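Local coordinates for extracellular solute-binding protein, family 1 (Bifidobacterium longum subsp. infantis ATCC 15697, PDB 3OMB), which probably binds an extracellular solute, likely a carbohydrate, for uptake by an ABC transporter, and carries a bound magnesium ion, at residues 82-86 with 101-107; 311-315 with 437-441. All coordinates share one frame; numbering follows the deposited sequence.

Overall arrangement
From the N terminus the chain builds a mixed sheet with strands 41-48, 71-78 and 98-100. Contact 1 belongs to this region: 14 residues separate its segments, so it closes a short loop in which the chain leaving strand 98-100 packs back against helix 79-92. Contact 2 opens only after contact 1 has closed, and it closes a far longer loop of 121 residues, joining the turn after strand 305-310, in the second mixed sheet, to helix 436-452. The two loops follow in series, neither nesting nor crossing. The contacts lie on opposite sides of the chain's centre, their own centres about 30 Å apart and their nearest atoms about 15 Å apart.

Contact 1 (82-86 with 101-107); sequences WAQQK and NGYGAVE
Trp82 reaches from helix 79-92 to the backbone just past strand 98-100, where its NE1 donates to Gly102 O at 2.9 Å. The carbonyl oxygen lies almost in the indole plane, and the bond is nearly straight (N-H...O 160°) and uses a lone pair in the carbonyl plane of Gly102, which fixes the rotation of the ring. Having CG anti to the backbone N (chi1 -178°) sends the indole across to this loop. Its benzo edge then points at the Tyr103 ring in an offset edge-to-face pair, planes at 77°, with Trp82 CZ2 3.6 Å from Tyr103 CZ. Both aromatic residues are buried, and Phe115 meets the Tyr103 ring as well.

The Lys86 side is looser and partly exposed. Its fully extended chain runs past the loop, Lys86 CE standing 3.5 Å from Gly102 O and 3.8 Å from Tyr103 CD1. At the end, Lys86 NZ forms a long salt bridge to Glu107 OE2 at 3.2 Å, with weak hydrogen bonding to both carboxylate oxygens. The carboxylate is held more firmly within its own segment, since Gly104 N donates to Glu107 OE1 at 2.9 Å. The contact packs the helix of a beta-alpha-beta crossover (strand 71-78, helix 79-92, strand 98-100), whose parallel strands flank strand 41-48, against the loop that follows, as in the alpha/beta lobes of periplasmic-type solute-binding proteins.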
loop_
_atom_site.group_PDB
_atom_site.type_symbol
_atom_site.label_atom_id
_atom_site.label_comp_id
_atom_site.label_asym_id
_atom_site.label_seq_id
_atom_site.Cartn_x
_atom_site.Cartn_y
_atom_site.Cartn_z
ATOM N N TRP A 82 5.094 10.257 15.291
ATOM C CA TRP A 82 5.549 8.964 15.806
ATOM C C TRP A 82 6.941 8.600 15.281
ATOM O O TRP A 82 7.773 8.083 16.030
ATOM C CB TRP A 82 4.534 7.860 15.477
ATOM C CG TRP A 82 4.885 6.498 16.017
ATOM C CD1 TRP A 82 4.970 5.339 15.304
ATOM C CD2 TRP A 82 5.195 6.155 17.379
ATOM N NE1 TRP A 82 5.313 4.298 16.131
ATOM C CE2 TRP A 82 5.459 4.768 17.408
ATOM C CE3 TRP A 82 5.274 6.884 18.573
ATOM C CZ2 TRP A 82 5.804 4.094 18.580
ATOM C CZ3 TRP A 82 5.622 6.213 19.743
ATOM C CH2 TRP A 82 5.880 4.830 19.737
ATOM N N ALA A 83 7.174 8.887 13.998
ATOM C CA ALA A 83 8.448 8.613 13.335
ATOM C C ALA A 83 9.631 9.186 14.104
ATOM O O ALA A 83 10.697 8.577 14.145
ATOM C CB ALA A 83 8.434 9.141 11.900
ATOM N N GLN A 84 9.424 10.344 14.727
ATOM C CA GLN A 84 10.426 10.974 15.581
ATOM C C GLN A 84 10.458 10.433 17.008
ATOM O O GLN A 84 11.529 10.306 17.615
ATOM C CB GLN A 84 10.223 12.486 15.593
ATOM C CG GLN A 84 10.979 13.153 14.463
ATOM C CD GLN A 84 10.219 14.293 13.820
ATOM O OE1 GLN A 84 9.011 14.203 13.550
ATOM N NE2 GLN A 84 10.931 15.373 13.552
ATOM N N GLN A 85 9.279 10.103 17.521
ATOM C CA GLN A 85 9.096 9.665 18.892
ATOM C C GLN A 85 9.446 8.181 19.120
ATOM O O GLN A 85 9.814 7.798 20.227
ATOM C CB GLN A 85 7.635 9.905 19.265
ATOM C CG GLN A 85 7.404 10.525 20.629
ATOM C CD GLN A 85 5.957 10.945 20.803
ATOM O OE1 GLN A 85 5.423 11.718 20.003
ATOM N NE2 GLN A 85 5.309 10.427 21.840
ATOM N N LYS A 86 9.326 7.362 18.072
ATOM C CA LYS A 86 9.421 5.892 18.175
ATOM C C LYS A 86 10.688 5.327 18.840
ATOM O O LYS A 86 10.630 4.778 19.944
ATOM C CB LYS A 86 9.220 5.244 16.798
ATOM C CG LYS A 86 9.194 3.745 16.845
ATOM C CD LYS A 86 9.143 3.151 15.470
ATOM C CE LYS A 86 9.003 1.651 15.574
ATOM N NZ LYS A 86 8.618 1.035 14.280
ATOM N N ASN A 101 -0.493 0.006 15.529
ATOM C CA ASN A 101 0.383 0.472 14.466
ATOM C C ASN A 101 1.575 1.233 15.022
ATOM O O ASN A 101 1.984 2.244 14.464
ATOM C CB ASN A 101 -0.366 1.327 13.437
ATOM C CG ASN A 101 -1.232 0.500 12.508
ATOM O OD1 ASN A 101 -0.738 -0.349 11.777
ATOM N ND2 ASN A 101 -2.526 0.763 12.518
ATOM N N GLY A 102 2.103 0.754 16.141
ATOM C CA GLY A 102 3.278 1.368 16.756
ATOM C C GLY A 102 4.567 0.711 16.318
ATOM O O GLY A 102 5.503 1.394 15.931
ATOM N N TYR A 103 4.586 -0.617 16.345
ATOM C CA TYR A 103 5.812 -1.400 16.211
ATOM C C TYR A 103 5.645 -2.563 15.272
ATOM O O TYR A 103 4.545 -3.038 15.054
ATOM C CB TYR A 103 6.193 -1.958 17.580
ATOM C CG TYR A 103 6.304 -0.884 18.618
ATOM C CD1 TYR A 103 7.399 -0.031 18.638
ATOM C CD2 TYR A 103 5.292 -0.691 19.554
ATOM C CE1 TYR A 103 7.488 0.988 19.572
ATOM C CE2 TYR A 103 5.379 0.318 20.507
ATOM C CZ TYR A 103 6.481 1.147 20.514
ATOM O OH TYR A 103 6.579 2.146 21.445
ATOM N N GLY A 104 6.750 -3.036 14.722
ATOM C CA GLY A 104 6.737 -4.288 13.979
ATOM C C GLY A 104 7.420 -5.349 14.812
ATOM O O GLY A 104 8.107 -5.029 15.781
ATOM N N ALA A 105 7.259 -6.603 14.409
ATOM C CA ALA A 105 7.775 -7.758 15.153
ATOM C C ALA A 105 9.293 -7.819 15.319
ATOM O O ALA A 105 9.771 -8.343 16.327
ATOM C CB ALA A 105 7.275 -9.046 14.518
ATOM N N VAL A 106 10.050 -7.317 14.344
ATOM C CA VAL A 106 11.506 -7.337 14.429
ATOM C C VAL A 106 11.997 -6.576 15.668
ATOM O O VAL A 106 13.066 -6.876 16.207
ATOM C CB VAL A 106 12.167 -6.753 13.151
ATOM C CG1 VAL A 106 11.998 -5.223 13.099
ATOM C CG2 VAL A 106 13.649 -7.163 13.062
ATOM N N GLU A 107 11.208 -5.605 16.120
ATOM C CA GLU A 107 11.548 -4.831 17.310
ATOM C C GLU A 107 11.495 -5.621 18.611
ATOM O O GLU A 107 12.240 -5.340 19.545
ATOM C CB GLU A 107 10.694 -3.582 17.389
ATOM C CG GLU A 107 11.387 -2.445 16.666
ATOM C CD GLU A 107 10.520 -1.766 15.646
ATOM O OE1 GLU A 107 9.293 -2.036 15.598
ATOM O OE2 GLU A 107 11.081 -0.957 14.875
#

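Contact 2 (311-315 with 437-441)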
loop_
_atom_site.group_PDB
_atom_site.type_symbol
_atom_site.label_atom_id
_atom_site.label_comp_id
_atom_site.label_asym_id
_atom_site.label_seq_id
_atom_site.Cartn_x
_atom_site.Cartn_y
_atom_site.Cartn_z
ATOM N N TRP A 311 -5.324 5.378 -8.423
ATOM C CA TRP A 311 -6.313 4.551 -7.719
ATOM C C TRP A 311 -7.551 4.293 -8.577
ATOM O O TRP A 311 -7.922 3.133 -8.817
ATOM C CB TRP A 311 -6.696 5.211 -6.391
ATOM C CG TRP A 311 -7.665 4.442 -5.528
ATOM C CD1 TRP A 311 -9.015 4.594 -5.489
ATOM C CD2 TRP A 311 -7.350 3.425 -4.557
ATOM N NE1 TRP A 311 -9.572 3.740 -4.552
ATOM C CE2 TRP A 311 -8.572 3.015 -3.966
ATOM C CE3 TRP A 311 -6.161 2.840 -4.122
ATOM C CZ2 TRP A 311 -8.639 2.040 -2.963
ATOM C CZ3 TRP A 311 -6.223 1.873 -3.108
ATOM C CH2 TRP A 311 -7.463 1.470 -2.554
ATOM N N SER A 312 -8.173 5.374 -9.049
ATOM C CA SER A 312 -9.477 5.318 -9.713
ATOM C C SER A 312 -9.780 6.628 -10.446
ATOM O O SER A 312 -9.261 7.681 -10.079
ATOM C CB SER A 312 -10.588 5.054 -8.688
ATOM O OG SER A 312 -10.875 6.228 -7.941
ATOM N N PRO A 313 -10.631 6.568 -11.481
ATOM C CA PRO A 313 -11.042 7.791 -12.164
ATOM C C PRO A 313 -11.513 8.853 -11.177
ATOM O O PRO A 313 -11.149 10.005 -11.302
ATOM C CB PRO A 313 -12.207 7.319 -13.030
ATOM C CG PRO A 313 -11.772 5.911 -13.419
ATOM C CD PRO A 313 -11.239 5.368 -12.093
ATOM N N SER A 314 -12.321 8.469 -10.198
ATOM C CA SER A 314 -12.816 9.440 -9.255
ATOM C C SER A 314 -11.711 9.996 -8.353
ATOM O O SER A 314 -11.661 11.190 -8.112
ATOM C CB SER A 314 -13.907 8.826 -8.403
ATOM O OG SER A 314 -14.127 9.653 -7.286
ATOM N N ASP A 315 -10.837 9.138 -7.848
ATOM C CA ASP A 315 -9.787 9.606 -6.944
ATOM C C ASP A 315 -8.793 10.521 -7.658
ATOM O O ASP A 315 -8.338 11.514 -7.098
ATOM C CB ASP A 315 -9.037 8.422 -6.330
ATOM C CG ASP A 315 -8.182 8.831 -5.125
ATOM O OD1 ASP A 315 -8.739 9.418 -4.167
ATOM O OD2 ASP A 315 -6.955 8.567 -5.136
ATOM N N HIS A 437 -14.740 4.556 -1.694
ATOM C CA HIS A 437 -13.335 4.220 -1.875
ATOM C C HIS A 437 -13.199 2.710 -2.235
ATOM O O HIS A 437 -12.384 2.332 -3.073
ATOM C CB HIS A 437 -12.569 4.614 -0.596
ATOM C CG HIS A 437 -11.074 4.676 -0.751
ATOM N ND1 HIS A 437 -10.444 5.516 -1.649
ATOM C CD2 HIS A 437 -10.081 4.043 -0.075
ATOM C CE1 HIS A 437 -9.132 5.374 -1.540
ATOM N NE2 HIS A 437 -8.883 4.486 -0.593
ATOM N N ALA A 438 -14.049 1.870 -1.640
ATOM C CA ALA A 438 -14.075 0.435 -1.928
ATOM C C ALA A 438 -14.801 0.142 -3.239
ATOM O O ALA A 438 -14.286 -0.596 -4.076
ATOM C CB ALA A 438 -14.740 -0.325 -0.781
ATOM N N ASP A 439 -15.996 0.716 -3.412
ATOM C CA ASP A 439 -16.756 0.568 -4.660
ATOM C C ASP A 439 -15.970 0.920 -5.936
ATOM O O ASP A 439 -16.046 0.191 -6.920
ATOM C CB ASP A 439 -18.060 1.357 -4.606
ATOM C CG ASP A 439 -19.032 0.816 -3.558
ATOM O OD1 ASP A 439 -18.768 -0.251 -2.932
ATOM O OD2 ASP A 439 -20.071 1.482 -3.354
ATOM N N GLU A 440 -15.221 2.024 -5.921
ATOM C CA GLU A 440 -14.411 2.411 -7.077
ATOM C C GLU A 440 -13.271 1.417 -7.288
ATOM O O GLU A 440 -12.864 1.154 -8.425
ATOM C CB GLU A 440 -13.771 3.774 -6.878
ATOM C CG GLU A 440 -14.708 4.937 -6.722
ATOM C CD GLU A 440 -14.025 6.064 -5.960
ATOM O OE1 GLU A 440 -12.778 6.012 -5.811
ATOM O OE2 GLU A 440 -14.732 6.995 -5.508
ATOM N N LEU A 441 -12.745 0.891 -6.186
ATOM C CA LEU A 441 -11.662 -0.089 -6.255
ATOM C C LEU A 441 -12.151 -1.373 -6.927
ATOM O O LEU A 441 -11.514 -1.883 -7.847
ATOM C CB LEU A 441 -11.077 -0.376 -4.859
ATOM C CG LEU A 441 -9.804 -1.223 -4.856
ATOM C CD1 LEU A 441 -8.711 -0.504 -5.628
ATOM C CD2 LEU A 441 -9.375 -1.527 -3.432
#
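The indole of Trp311 is sandwiched between two side chains of helix 436-452. His437 lies over one face as an offset stack, its imidazole within 5° of parallel to the five-membered ring and the centroids 4.3 Å apart; the closest atoms include His437 NE2 and Trp311 CZ2, at 3.4 Å. Leu441 covers part of the opposite face, where Leu441 CD1 sits toward the rim, 3.8 Å from the centroid of the Trp311 six-membered ring in a CH-pi contact, and its other methyl, CD2, approaches Trp311 CH2. At the ring edge Trp311 NE1 makes a weak hydrogen bond of 3.5 Å to His437 O, so one helical turn supplies both faces and an acceptor. With an alanine here instead of Trp311, the space between His437 and Leu441 would probably be left open and the imidazole would lose the surface it stacks on.

Beside the aromatic group, Glu440 extends its chain to two serines. Ser312 OG donates to Glu440 OE1 at 2.9 Å, coming from above the carboxylate plane, while Ser314 OG makes a weak bond of 3.3 Å to Glu440 OE2. Ser312 is the N-cap of helix 313-317: Ser312 OG sits between the backbone N and the carbonyl carbon (chi1 76°), where it can accept from Asp315 N, 2.9 Å away, and still reach Glu440. A single hydroxyl therefore caps one helix and grips the carboxylate of another. The cap follows strand 305-310, part of the second mixed sheet of this two-lobed solute-binding fold, and the packing lies away from the magnesium site.

Farther out, Asn316 OD1 accepts weak hydrogen bonds from the backbone nitrogens of Trp311 and Ser312. Tyr224 touches the indole, and Tyr160 touches both His437 and Leu441.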